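Side-chain contacts in spore coat polysaccharide biosynthesis protein SpsE (Bacillus subtilis, PDB 1VLI), which probably makes a sialic-acid-like sugar as an N-acylneuraminate-9-phosphate synthase in the assembly of the spore coat polysaccharide: residues Y143-L148 with F163-A168; E175-I180 with N186-M191; S207-L212 with I221-H226. One frame throughout, in Å; residues are numbered along the deposited sequence.

Interaction 1: Y143-L148 with F163-A168; sequences YEINHL and FSTAGA
With CG1 anti to the backbone N (chi1 -164°) and chi2 also extended, I145 sends its CD1 methyl straight out toward F163, T165 and A168, while F163, with CG between the backbone N and the carbonyl carbon (chi1 74°), has its ring turned toward I145. The contact joins two consecutive strand-to-helix loops of the NeuB TIM barrel, at the C-terminal ends of strands 138-140 and 161-164. CD1 does nearly all the touching. I145 CD1 lies obliquely off the F163 ring, 4.1 Å from F163 CE1, with I145 CG1 close to F163 CD1. Further along the second loop I145 CD1 meets T165 CG2 at 4.0 Å and A168 CB at 3.9 Å, so one branch closes on three side chains.

No hydrogen bond links the two segments. Each loop is braced from within by a turn: type I from E144 to H147, closed by H147 N to E144 O (3.1 Å), and type II from T165 to A168, with G167 at positive phi. Polar groups here find partners elsewhere: T165 OG1 with M191 O and with K301, S164 OG with K139, and the E144 carboxylate in salt bridges to R316 and R339. A176 of helix 170-181 touches both I145 and F163. The shortest approach between the loops is I145 CD1 to the carbonyl oxygen S164 O, at 3.6 Å.

Interaction 2: E175-I180 with N186-M191; sequences EAWRTI and NQIAIM
I188, on strand 188-191, points its side chain at helix 175-180 and meets it with all three of its outer carbons. From CB, itself directed at the helix, the chain divides. I188 CG2 turns to the indole of W177 and comes within 4.1 Å of W177 CD1. I188 CG1 takes the other branch, with chi1 at -59°, and lies 3.8 Å from I180 CG2. Beyond it, the extended chi2 carries I188 CD1 into the angle between the two helix residues, where it is 3.7 Å from I180 CG2 and 3.8 Å from W177 CD1. The same methyl also approaches I180 CB and W177 NE1. It comes to the pyrrole part of the indole obliquely, and the W177 and I188 side chains lie nearly perpendicular.

The contact is made by carbon atoms for the most part, and no hydrogen bond joins the segments. W177 has its CG anti to the backbone N (chi1 180°), which swings the indole back to the strand although its CB does not point there. Two residues further along the strand, I190 CD1 adds a looser contact at 4.4 Å from W177 CD1. Within the helix, T179 OG1 donates to E175 O at 2.5 Å; T179 N reaches that oxygen from the opposite face of the carbonyl plane, and the two donors grip it together.

Helix segment 175-180 runs nearly antiparallel to strand 188-191, at 166°, in the beta-alpha-beta crossover from strand 161-164 to strand 188-193. F163 of the first strand packs against I188 and I190, F216 meets the W177 ring, and A155 of helix 148-155 touches I180.

Interaction 3: S207-L212 with I221-H226; sequences SVIPML and IGFSDH
I209 and I221 run alongside one another with opposite sense, I209 CG2 and I221 CG2 4.1 Å apart, whereas I209 meets F223 nearly perpendicularly. The I209 side chain lies along the strand: CG2 stays beside I221, CG1 passes G222 O, and I209 CD1 ends 3.9 Å from F223 CB, oblique to the phenyl ring. G222, with no side chain of its own, enters through its carbonyl oxygen.

I221 points at the helix and divides its branches between two residues. I221 CG2 also approaches I209 O, and I221 CD1, turned by chi2 of -78°, presses on L212 CB at 3.5 Å. Replacing I221 with an alanine would probably open a gap beneath L212 CB and deprive I209 CG2 of its partner. One face of the F223 ring takes D225 CA, 3.8 Å above the plane and offset toward the rim. A237 of helix 232-239 touches both I209 and F223.

Helix 208-212 and strand 221-225 run at 153°, the near-antiparallel pairing that returns the chain in a beta-alpha-beta unit. Past F223 the strand leads to the metal: H226 binds zinc together with H248 and hydrogen-bonds V194 O through ND1. Helices packed outside the strands, with the zinc ligand near the C-terminal end of the strand, fit a TIM barrel, in which binding sites lie at that end of the sheet.

Overall arrangement
All three contacts are buried, apolar and without a hydrogen bond between their segments, and all reach the same parallel barrel sheet. Interactions 2 and 3 are alike in form, each seating a helix on the strand that follows it in successive beta-alpha-beta units; interaction 1 instead joins two loops at the C-terminal strand ends, where polar and charged groups surround the isoleucine contact. Of the touching residues only W177, in interaction 2, is partly exposed. Neighbouring strands tie the set together: F163 O is 2.7 Å from M191 N and I190 O is 2.9 Å from G222 N, both probable hydrogen bonds. Interaction 3 alone includes a zinc ligand, H226.

Interaction 1: Y143-L148 with F163-A168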
ATOM      1  N   TYR A 143      -3.169   5.787  -0.024  1.00 66.15           N
ATOM      2  CA  TYR A 143      -3.941   6.816  -0.754  1.00 66.92           C
ATOM      3  C   TYR A 143      -4.873   6.237  -1.815  1.00 64.86           C
ATOM      4  O   TYR A 143      -5.793   6.917  -2.265  1.00 65.16           O
ATOM      5  CB  TYR A 143      -3.038   7.912  -1.335  1.00 70.03           C
ATOM      6  CG  TYR A 143      -2.227   8.621  -0.281  1.00 80.16           C
ATOM      7  CD1 TYR A 143      -2.797   8.946   0.964  1.00 91.75           C
ATOM      8  CD2 TYR A 143      -0.889   8.960  -0.505  1.00 92.01           C
ATOM      9  CE1 TYR A 143      -2.062   9.593   1.964  1.00 89.26           C
ATOM     10  CE2 TYR A 143      -0.135   9.617   0.493  1.00 94.61           C
ATOM     11  CZ  TYR A 143      -0.737   9.933   1.721  1.00 89.91           C
ATOM     12  OH  TYR A 143      -0.027  10.576   2.709  1.00 87.52           O
ATOM     13  N   GLU A 144      -4.652   4.976  -2.170  1.00 60.10           N
ATOM     14  CA  GLU A 144      -5.584   4.219  -2.994  1.00 56.40           C
ATOM     15  C   GLU A 144      -6.590   3.399  -2.191  1.00 54.66           C
ATOM     16  O   GLU A 144      -7.257   2.522  -2.751  1.00 53.77           O
ATOM     17  CB  GLU A 144      -4.823   3.281  -3.940  1.00 57.98           C
ATOM     18  CG  GLU A 144      -4.230   3.966  -5.164  1.00 56.01           C
ATOM     19  CD  GLU A 144      -3.119   4.938  -4.827  1.00 57.30           C
ATOM     20  OE1 GLU A 144      -2.185   4.522  -4.122  1.00 58.86           O
ATOM     21  OE2 GLU A 144      -3.166   6.106  -5.282  1.00 53.85           O
ATOM     22  N   ILE A 145      -6.716   3.647  -0.889  1.00 53.44           N
ATOM     23  CA  ILE A 145      -7.703   2.899  -0.109  1.00 52.37           C
ATOM     24  C   ILE A 145      -9.133   3.068  -0.641  1.00 53.60           C
ATOM     25  O   ILE A 145      -9.991   2.215  -0.414  1.00 58.63           O
ATOM     26  CB  ILE A 145      -7.641   3.244   1.387  1.00 52.89           C
ATOM     27  CG1 ILE A 145      -8.374   2.186   2.184  1.00 45.14           C
ATOM     28  CG2 ILE A 145      -8.200   4.694   1.704  1.00 52.90           C
ATOM     29  CD1 ILE A 145      -8.061   2.273   3.688  1.00 54.72           C
ATOM     30  N   ASN A 146      -9.380   4.146  -1.375  1.00 53.02           N
ATOM     31  CA  ASN A 146     -10.728   4.448  -1.863  1.00 53.40           C
ATOM     32  C   ASN A 146     -10.800   4.357  -3.373  1.00 53.00           C
ATOM     33  O   ASN A 146     -11.769   4.813  -3.970  1.00 56.11           O
ATOM     34  CB  ASN A 146     -11.202   5.837  -1.361  1.00 50.96           C
ATOM     35  CG  ASN A 146     -10.480   6.985  -2.055  1.00 59.97           C
ATOM     36  OD1 ASN A 146      -9.377   6.799  -2.593  1.00 51.13           O
ATOM     37  ND2 ASN A 146     -11.092   8.187  -2.049  1.00 52.77           N
ATOM     38  N   HIS A 147      -9.790   3.751  -3.995  1.00 51.83           N
ATOM     39  CA  HIS A 147      -9.823   3.546  -5.424  1.00 54.59           C
ATOM     40  C   HIS A 147     -10.581   2.266  -5.654  1.00 57.47           C
ATOM     41  O   HIS A 147     -10.001   1.198  -5.986  1.00 62.19           O
ATOM     42  CB  HIS A 147      -8.413   3.434  -5.996  1.00 56.56           C
ATOM     43  CG  HIS A 147      -8.357   3.536  -7.482  1.00 54.24           C
ATOM     44  ND1 HIS A 147      -9.439   3.261  -8.295  1.00 56.68           N
ATOM     45  CD2 HIS A 147      -7.346   3.896  -8.306  1.00 48.92           C
ATOM     46  CE1 HIS A 147      -9.095   3.445  -9.556  1.00 54.19           C
ATOM     47  NE2 HIS A 147      -7.828   3.821  -9.592  1.00 51.45           N
ATOM     48  N   LEU A 148     -11.890   2.382  -5.500  1.00 55.17           N
ATOM     49  CA  LEU A 148     -12.780   1.235  -5.504  1.00 54.19           C
ATOM     50  C   LEU A 148     -12.789   0.485  -6.840  1.00 54.58           C
ATOM     51  O   LEU A 148     -12.770  -0.743  -6.834  1.00 55.73           O
ATOM     52  CB  LEU A 148     -14.194   1.628  -5.039  1.00 52.42           C
ATOM     53  CG  LEU A 148     -14.352   2.303  -3.653  1.00 45.91           C
ATOM     54  CD1 LEU A 148     -15.810   2.231  -3.287  1.00 52.25           C
ATOM     55  CD2 LEU A 148     -13.495   1.682  -2.497  1.00 44.97           C
ATOM     56  N   PHE A 163      -3.707  -4.212   1.976  1.00 55.58           N
ATOM     57  CA  PHE A 163      -3.947  -2.775   1.829  1.00 53.02           C
ATOM     58  C   PHE A 163      -3.606  -1.969   3.074  1.00 54.16           C
ATOM     59  O   PHE A 163      -3.729  -2.452   4.190  1.00 60.18           O
ATOM     60  CB  PHE A 163      -5.301  -2.452   1.196  1.00 48.30           C
ATOM     61  CG  PHE A 163      -6.486  -2.662   2.097  1.00 58.98           C
ATOM     62  CD1 PHE A 163      -6.901  -1.652   3.004  1.00 48.63           C
ATOM     63  CD2 PHE A 163      -7.240  -3.829   2.004  1.00 52.62           C
ATOM     64  CE1 PHE A 163      -8.021  -1.815   3.772  1.00 45.11           C
ATOM     65  CE2 PHE A 163      -8.372  -4.009   2.810  1.00 58.51           C
ATOM     66  CZ  PHE A 163      -8.775  -2.993   3.681  1.00 41.97           C
ATOM     67  N   SER A 164      -3.102  -0.762   2.859  1.00 50.71           N
ATOM     68  CA  SER A 164      -2.617   0.047   3.930  1.00 51.87           C
ATOM     69  C   SER A 164      -3.673   1.075   4.323  1.00 52.23           C
ATOM     70  O   SER A 164      -4.593   1.359   3.560  1.00 53.02           O
ATOM     71  CB  SER A 164      -1.321   0.694   3.495  1.00 51.19           C
ATOM     72  OG  SER A 164      -0.230  -0.165   3.814  1.00 66.77           O
ATOM     73  N   THR A 165      -3.558   1.632   5.509  1.00 55.34           N
ATOM     74  CA  THR A 165      -4.635   2.480   6.016  1.00 56.73           C
ATOM     75  C   THR A 165      -4.201   3.802   6.650  1.00 58.24           C
ATOM     76  O   THR A 165      -4.878   4.285   7.579  1.00 60.27           O
ATOM     77  CB  THR A 165      -5.463   1.689   7.046  1.00 58.21           C
ATOM     78  OG1 THR A 165      -4.631   1.355   8.160  1.00 53.08           O
ATOM     79  CG2 THR A 165      -5.920   0.323   6.486  1.00 55.91           C
ATOM     80  N   ALA A 166      -3.102   4.401   6.183  1.00 56.29           N
ATOM     81  CA  ALA A 166      -2.662   5.671   6.771  1.00 57.37           C
ATOM     82  C   ALA A 166      -3.739   6.718   6.604  1.00 60.51           C
ATOM     83  O   ALA A 166      -4.277   6.904   5.497  1.00 61.35           O
ATOM     84  CB  ALA A 166      -1.379   6.164   6.158  1.00 55.29           C
ATOM     85  N   GLY A 167      -4.066   7.392   7.704  1.00 60.93           N
ATOM     86  CA  GLY A 167      -5.044   8.493   7.674  1.00 62.88           C
ATOM     87  C   GLY A 167      -6.507   8.118   7.451  1.00 63.27           C
ATOM     88  O   GLY A 167      -7.337   9.002   7.225  1.00 66.31           O
ATOM     89  N   ALA A 168      -6.820   6.819   7.536  1.00 61.87           N
ATOM     90  CA  ALA A 168      -8.142   6.296   7.210  1.00 60.75           C
ATOM     91  C   ALA A 168      -8.969   6.277   8.470  1.00 61.79           C
ATOM     92  O   ALA A 168      -8.428   6.230   9.567  1.00 63.29           O
ATOM     93  CB  ALA A 168      -8.042   4.889   6.637  1.00 58.17           C
TER

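Interaction 2: E175-I180 with N186-M191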
ATOM      1  N   GLU A 175     -15.143  -0.143   3.688  1.00 58.36           N
ATOM      2  CA  GLU A 175     -15.614  -0.024   2.328  1.00 57.31           C
ATOM      3  C   GLU A 175     -14.632  -0.695   1.380  1.00 57.73           C
ATOM      4  O   GLU A 175     -15.032  -1.318   0.395  1.00 59.86           O
ATOM      5  CB  GLU A 175     -15.820   1.446   1.941  1.00 54.13           C
ATOM      6  CG  GLU A 175     -16.498   1.641   0.596  1.00 51.87           C
ATOM      7  CD  GLU A 175     -16.972   3.066   0.355  1.00 59.39           C
ATOM      8  OE1 GLU A 175     -16.495   3.962   1.072  1.00 62.85           O
ATOM      9  OE2 GLU A 175     -17.823   3.295  -0.545  1.00 53.32           O
ATOM     10  N   ALA A 176     -13.349  -0.543   1.678  1.00 57.31           N
ATOM     11  CA  ALA A 176     -12.285  -1.185   0.907  1.00 54.04           C
ATOM     12  C   ALA A 176     -12.388  -2.697   1.060  1.00 58.15           C
ATOM     13  O   ALA A 176     -12.247  -3.454   0.069  1.00 58.00           O
ATOM     14  CB  ALA A 176     -10.940  -0.693   1.368  1.00 48.88           C
ATOM     15  N   TRP A 177     -12.654  -3.125   2.296  1.00 57.85           N
ATOM     16  CA  TRP A 177     -12.795  -4.534   2.633  1.00 58.85           C
ATOM     17  C   TRP A 177     -13.967  -5.190   1.899  1.00 61.69           C
ATOM     18  O   TRP A 177     -13.775  -6.200   1.176  1.00 62.61           O
ATOM     19  CB  TRP A 177     -12.934  -4.699   4.135  1.00 56.54           C
ATOM     20  CG  TRP A 177     -13.100  -6.135   4.605  1.00 59.35           C
ATOM     21  CD1 TRP A 177     -12.104  -7.085   4.797  1.00 61.65           C
ATOM     22  CD2 TRP A 177     -14.322  -6.775   4.950  1.00 56.38           C
ATOM     23  NE1 TRP A 177     -12.653  -8.271   5.224  1.00 62.54           N
ATOM     24  CE2 TRP A 177     -14.011  -8.105   5.341  1.00 61.59           C
ATOM     25  CE3 TRP A 177     -15.662  -6.355   4.987  1.00 60.02           C
ATOM     26  CZ2 TRP A 177     -14.987  -9.010   5.740  1.00 63.19           C
ATOM     27  CZ3 TRP A 177     -16.630  -7.249   5.371  1.00 63.08           C
ATOM     28  CH2 TRP A 177     -16.296  -8.566   5.753  1.00 67.78           C
ATOM     29  N   ARG A 178     -15.156  -4.604   2.074  1.00 59.66           N
ATOM     30  CA  ARG A 178     -16.379  -5.038   1.399  1.00 61.66           C
ATOM     31  C   ARG A 178     -16.258  -5.137  -0.101  1.00 59.26           C
ATOM     32  O   ARG A 178     -16.857  -6.014  -0.706  1.00 60.56           O
ATOM     33  CB  ARG A 178     -17.528  -4.070   1.685  1.00 59.61           C
ATOM     34  CG  ARG A 178     -18.256  -4.394   2.963  1.00 80.65           C
ATOM     35  CD  ARG A 178     -19.613  -3.715   3.085  1.00 99.03           C
ATOM     36  NE  ARG A 178     -20.685  -4.545   2.543  1.00111.07           N
ATOM     37  CZ  ARG A 178     -21.981  -4.314   2.719  1.00116.34           C
ATOM     38  NH1 ARG A 178     -22.389  -3.269   3.432  1.00120.53           N
ATOM     39  NH2 ARG A 178     -22.877  -5.133   2.184  1.00119.47           N
ATOM     40  N   THR A 179     -15.545  -4.187  -0.692  1.00 56.89           N
ATOM     41  CA  THR A 179     -15.388  -4.103  -2.133  1.00 57.64           C
ATOM     42  C   THR A 179     -14.589  -5.300  -2.681  1.00 57.35           C
ATOM     43  O   THR A 179     -14.868  -5.797  -3.778  1.00 58.66           O
ATOM     44  CB  THR A 179     -14.654  -2.780  -2.475  1.00 59.16           C
ATOM     45  OG1 THR A 179     -15.451  -1.660  -2.073  1.00 59.31           O
ATOM     46  CG2 THR A 179     -14.523  -2.600  -3.947  1.00 50.40           C
ATOM     47  N   ILE A 180     -13.580  -5.738  -1.931  1.00 54.78           N
ATOM     48  CA  ILE A 180     -12.759  -6.882  -2.338  1.00 55.18           C
ATOM     49  C   ILE A 180     -13.548  -8.159  -2.097  1.00 58.85           C
ATOM     50  O   ILE A 180     -13.544  -9.071  -2.936  1.00 60.82           O
ATOM     51  CB  ILE A 180     -11.425  -6.908  -1.563  1.00 52.60           C
ATOM     52  CG1 ILE A 180     -10.635  -5.637  -1.872  1.00 41.47           C
ATOM     53  CG2 ILE A 180     -10.611  -8.195  -1.882  1.00 58.00           C
ATOM     54  CD1 ILE A 180      -9.581  -5.337  -0.820  1.00 40.91           C
ATOM     55  N   ASN A 186     -11.458 -13.510  -0.653  1.00 60.15           N
ATOM     56  CA  ASN A 186     -11.416 -13.351   0.792  1.00 62.42           C
ATOM     57  C   ASN A 186     -10.030 -13.481   1.416  1.00 61.10           C
ATOM     58  O   ASN A 186      -9.935 -13.686   2.614  1.00 62.72           O
ATOM     59  CB  ASN A 186     -12.480 -14.224   1.522  1.00 62.42           C
ATOM     60  CG  ASN A 186     -12.277 -15.714   1.315  1.00 70.10           C
ATOM     61  N   GLN A 187      -8.974 -13.300   0.622  1.00 60.10           N
ATOM     62  CA  GLN A 187      -7.570 -13.346   1.102  1.00 57.97           C
ATOM     63  C   GLN A 187      -7.028 -11.934   1.289  1.00 56.16           C
ATOM     64  O   GLN A 187      -6.250 -11.437   0.461  1.00 52.40           O
ATOM     65  CB  GLN A 187      -6.678 -14.101   0.102  1.00 57.59           C
ATOM     66  CG  GLN A 187      -7.356 -15.311  -0.530  1.00 60.01           C
ATOM     67  CD  GLN A 187      -6.742 -15.695  -1.867  1.00 63.93           C
ATOM     68  OE1 GLN A 187      -5.765 -16.428  -1.880  1.00 60.27           O
ATOM     69  NE2 GLN A 187      -7.321 -15.206  -2.998  1.00 50.49           N
ATOM     70  N   ILE A 188      -7.466 -11.289   2.369  1.00 56.58           N
ATOM     71  CA  ILE A 188      -7.237  -9.853   2.589  1.00 54.44           C
ATOM     72  C   ILE A 188      -6.405  -9.644   3.842  1.00 52.50           C
ATOM     73  O   ILE A 188      -6.616 -10.330   4.832  1.00 49.99           O
ATOM     74  CB  ILE A 188      -8.579  -9.153   2.743  1.00 56.56           C
ATOM     75  CG1 ILE A 188      -9.417  -9.355   1.496  1.00 51.43           C
ATOM     76  CG2 ILE A 188      -8.413  -7.667   3.053  1.00 54.25           C
ATOM     77  CD1 ILE A 188     -10.881  -8.964   1.691  1.00 48.56           C
ATOM     78  N   ALA A 189      -5.429  -8.731   3.770  1.00 53.44           N
ATOM     79  CA  ALA A 189      -4.625  -8.302   4.931  1.00 53.05           C
ATOM     80  C   ALA A 189      -4.709  -6.780   4.972  1.00 54.79           C
ATOM     81  O   ALA A 189      -4.628  -6.124   3.922  1.00 54.97           O
ATOM     82  CB  ALA A 189      -3.178  -8.750   4.829  1.00 46.77           C
ATOM     83  N   ILE A 190      -4.854  -6.231   6.174  1.00 53.10           N
ATOM     84  CA  ILE A 190      -5.081  -4.786   6.359  1.00 52.99           C
ATOM     85  C   ILE A 190      -3.918  -4.279   7.195  1.00 52.64           C
ATOM     86  O   ILE A 190      -3.719  -4.769   8.290  1.00 50.77           O
ATOM     87  CB  ILE A 190      -6.415  -4.562   7.123  1.00 54.36           C
ATOM     88  CG1 ILE A 190      -7.586  -5.222   6.371  1.00 56.69           C
ATOM     89  CG2 ILE A 190      -6.677  -3.063   7.356  1.00 49.47           C
ATOM     90  CD1 ILE A 190      -8.952  -4.970   6.967  1.00 52.37           C
HETATM   91  N   MSE A 191      -3.127  -3.333   6.676  1.00 51.85           N
HETATM   92  CA  MSE A 191      -1.987  -2.815   7.432  1.00 50.98           C
HETATM   93  C   MSE A 191      -2.384  -1.519   8.140  1.00 53.44           C
HETATM   94  O   MSE A 191      -2.921  -0.624   7.527  1.00 57.44           O
HETATM   95  CB  MSE A 191      -0.794  -2.537   6.545  1.00 49.57           C
HETATM   96  CG  MSE A 191      -0.388  -3.702   5.570  1.00 50.72           C
HETATM   97 SE   MSE A 191       0.289  -5.217   6.540  1.00 61.36          SE
HETATM   98  CE  MSE A 191       2.115  -4.597   6.854  1.00 66.65           C
TER

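Interaction 3: S207-L212 with I221-H226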
ATOM      1  N   SER A 207      -2.740   0.552  19.609  1.00 52.23           N
ATOM      2  CA  SER A 207      -4.022  -0.004  20.062  1.00 55.43           C
ATOM      3  C   SER A 207      -4.997  -0.181  18.879  1.00 56.61           C
ATOM      4  O   SER A 207      -6.002  -0.864  18.994  1.00 61.05           O
ATOM      5  CB  SER A 207      -4.648   0.828  21.191  1.00 57.15           C
ATOM      6  OG  SER A 207      -4.685   2.182  20.812  1.00 60.31           O
ATOM      7  N   VAL A 208      -4.666   0.398  17.731  1.00 54.85           N
ATOM      8  CA  VAL A 208      -5.452   0.240  16.541  1.00 53.69           C
ATOM      9  C   VAL A 208      -5.437  -1.188  16.010  1.00 58.25           C
ATOM     10  O   VAL A 208      -6.423  -1.651  15.415  1.00 59.04           O
ATOM     11  CB  VAL A 208      -4.960   1.202  15.452  1.00 55.28           C
ATOM     12  CG1 VAL A 208      -5.464   0.793  14.053  1.00 59.10           C
ATOM     13  CG2 VAL A 208      -5.364   2.616  15.778  1.00 53.29           C
ATOM     14  N   ILE A 209      -4.317  -1.888  16.214  1.00 59.83           N
ATOM     15  CA  ILE A 209      -4.175  -3.247  15.707  1.00 57.13           C
ATOM     16  C   ILE A 209      -5.232  -4.235  16.261  1.00 55.44           C
ATOM     17  O   ILE A 209      -5.973  -4.790  15.451  1.00 55.70           O
ATOM     18  CB  ILE A 209      -2.716  -3.755  15.887  1.00 59.07           C
ATOM     19  CG1 ILE A 209      -1.785  -2.982  14.941  1.00 59.05           C
ATOM     20  CG2 ILE A 209      -2.643  -5.278  15.656  1.00 51.27           C
ATOM     21  CD1 ILE A 209      -0.278  -3.292  15.151  1.00 59.49           C
ATOM     22  N   PRO A 210      -5.312  -4.467  17.587  1.00 53.39           N
ATOM     23  CA  PRO A 210      -6.448  -5.231  18.153  1.00 54.28           C
ATOM     24  C   PRO A 210      -7.845  -4.736  17.822  1.00 54.30           C
ATOM     25  O   PRO A 210      -8.730  -5.559  17.604  1.00 58.10           O
ATOM     26  CB  PRO A 210      -6.196  -5.252  19.685  1.00 51.04           C
ATOM     27  CG  PRO A 210      -5.118  -4.293  19.936  1.00 50.20           C
ATOM     28  CD  PRO A 210      -4.310  -4.148  18.626  1.00 52.16           C
HETATM   29  N   MSE A 211      -8.054  -3.425  17.744  1.00 54.19           N
HETATM   30  CA  MSE A 211      -9.348  -2.893  17.360  1.00 50.65           C
HETATM   31  C   MSE A 211      -9.717  -3.391  15.956  1.00 54.73           C
HETATM   32  O   MSE A 211     -10.801  -3.956  15.756  1.00 54.87           O
HETATM   33  CB  MSE A 211      -9.297  -1.369  17.366  1.00 51.07           C
HETATM   34  CG  MSE A 211     -10.621  -0.698  17.142  1.00 49.02           C
HETATM   35 SE   MSE A 211     -11.083  -0.492  15.292  1.00 62.91          SE
HETATM   36  CE  MSE A 211      -9.763   0.956  14.747  1.00 58.73           C
ATOM     37  N   LEU A 212      -8.828  -3.189  14.976  1.00 53.36           N
ATOM     38  CA  LEU A 212      -9.103  -3.709  13.621  1.00 53.35           C
ATOM     39  C   LEU A 212      -9.319  -5.216  13.584  1.00 49.83           C
ATOM     40  O   LEU A 212     -10.154  -5.703  12.856  1.00 53.35           O
ATOM     41  CB  LEU A 212      -8.024  -3.328  12.607  1.00 49.36           C
ATOM     42  CG  LEU A 212      -7.901  -1.839  12.320  1.00 62.23           C
ATOM     43  CD1 LEU A 212      -6.739  -1.626  11.390  1.00 53.76           C
ATOM     44  CD2 LEU A 212      -9.235  -1.185  11.775  1.00 55.94           C
ATOM     45  N   ILE A 221      -4.416  -8.866  10.117  1.00 54.08           N
ATOM     46  CA  ILE A 221      -4.004  -7.472  10.388  1.00 57.17           C
ATOM     47  C   ILE A 221      -2.487  -7.363  10.555  1.00 53.41           C
ATOM     48  O   ILE A 221      -1.894  -8.126  11.316  1.00 48.61           O
ATOM     49  CB  ILE A 221      -4.719  -6.913  11.677  1.00 58.38           C
ATOM     50  CG1 ILE A 221      -6.244  -7.045  11.583  1.00 61.13           C
ATOM     51  CG2 ILE A 221      -4.406  -5.427  11.907  1.00 62.98           C
ATOM     52  CD1 ILE A 221      -6.880  -6.029  10.742  1.00 46.68           C
ATOM     53  N   GLY A 222      -1.866  -6.415   9.850  1.00 51.15           N
ATOM     54  CA  GLY A 222      -0.449  -6.092  10.082  1.00 50.60           C
ATOM     55  C   GLY A 222      -0.135  -4.660  10.486  1.00 53.92           C
ATOM     56  O   GLY A 222      -1.034  -3.867  10.923  1.00 56.14           O
ATOM     57  N   PHE A 223       1.146  -4.335  10.377  1.00 53.30           N
ATOM     58  CA  PHE A 223       1.678  -3.011  10.698  1.00 55.22           C
ATOM     59  C   PHE A 223       2.830  -2.654   9.754  1.00 57.31           C
ATOM     60  O   PHE A 223       3.846  -3.346   9.749  1.00 53.36           O
ATOM     61  CB  PHE A 223       2.198  -3.047  12.132  1.00 53.36           C
ATOM     62  CG  PHE A 223       2.798  -1.754  12.621  1.00 56.69           C
ATOM     63  CD1 PHE A 223       2.071  -0.563  12.580  1.00 58.05           C
ATOM     64  CD2 PHE A 223       4.063  -1.746  13.216  1.00 49.47           C
ATOM     65  CE1 PHE A 223       2.605   0.643  13.068  1.00 60.45           C
ATOM     66  CE2 PHE A 223       4.622  -0.547  13.706  1.00 52.95           C
ATOM     67  CZ  PHE A 223       3.885   0.652  13.646  1.00 61.66           C
ATOM     68  N   SER A 224       2.674  -1.599   8.948  1.00 58.41           N
ATOM     69  CA  SER A 224       3.833  -1.029   8.243  1.00 57.27           C
ATOM     70  C   SER A 224       4.431   0.028   9.148  1.00 56.06           C
ATOM     71  O   SER A 224       3.752   0.998   9.516  1.00 52.61           O
ATOM     72  CB  SER A 224       3.482  -0.421   6.895  1.00 56.93           C
ATOM     73  OG  SER A 224       2.575  -1.257   6.202  1.00 72.44           O
ATOM     74  N   ASP A 225       5.704  -0.185   9.490  1.00 53.11           N
ATOM     75  CA  ASP A 225       6.406   0.592  10.485  1.00 54.63           C
ATOM     76  C   ASP A 225       7.269   1.657   9.853  1.00 55.91           C
ATOM     77  O   ASP A 225       8.208   1.338   9.123  1.00 59.33           O
ATOM     78  CB  ASP A 225       7.248  -0.343  11.349  1.00 51.90           C
ATOM     79  CG  ASP A 225       7.867   0.359  12.543  1.00 59.64           C
ATOM     80  OD1 ASP A 225       7.485   1.508  12.856  1.00 66.88           O
ATOM     81  OD2 ASP A 225       8.748  -0.175  13.244  1.00 66.32           O
ATOM     82  N   HIS A 226       6.955   2.918  10.137  1.00 56.24           N
ATOM     83  CA  HIS A 226       7.731   4.046   9.632  1.00 58.84           C
ATOM     84  C   HIS A 226       8.627   4.715  10.672  1.00 60.83           C
ATOM     85  O   HIS A 226       9.248   5.740  10.395  1.00 62.68           O
ATOM     86  CB  HIS A 226       6.824   5.088   8.973  1.00 61.07           C
ATOM     87  CG  HIS A 226       6.264   4.651   7.659  1.00 67.33           C
ATOM     88  ND1 HIS A 226       4.966   4.906   7.280  1.00 75.61           N
ATOM     89  CD2 HIS A 226       6.824   3.956   6.640  1.00 76.57           C
ATOM     90  CE1 HIS A 226       4.752   4.398   6.080  1.00 78.95           C
ATOM     91  NE2 HIS A 226       5.863   3.813   5.672  1.00 75.62           N
TER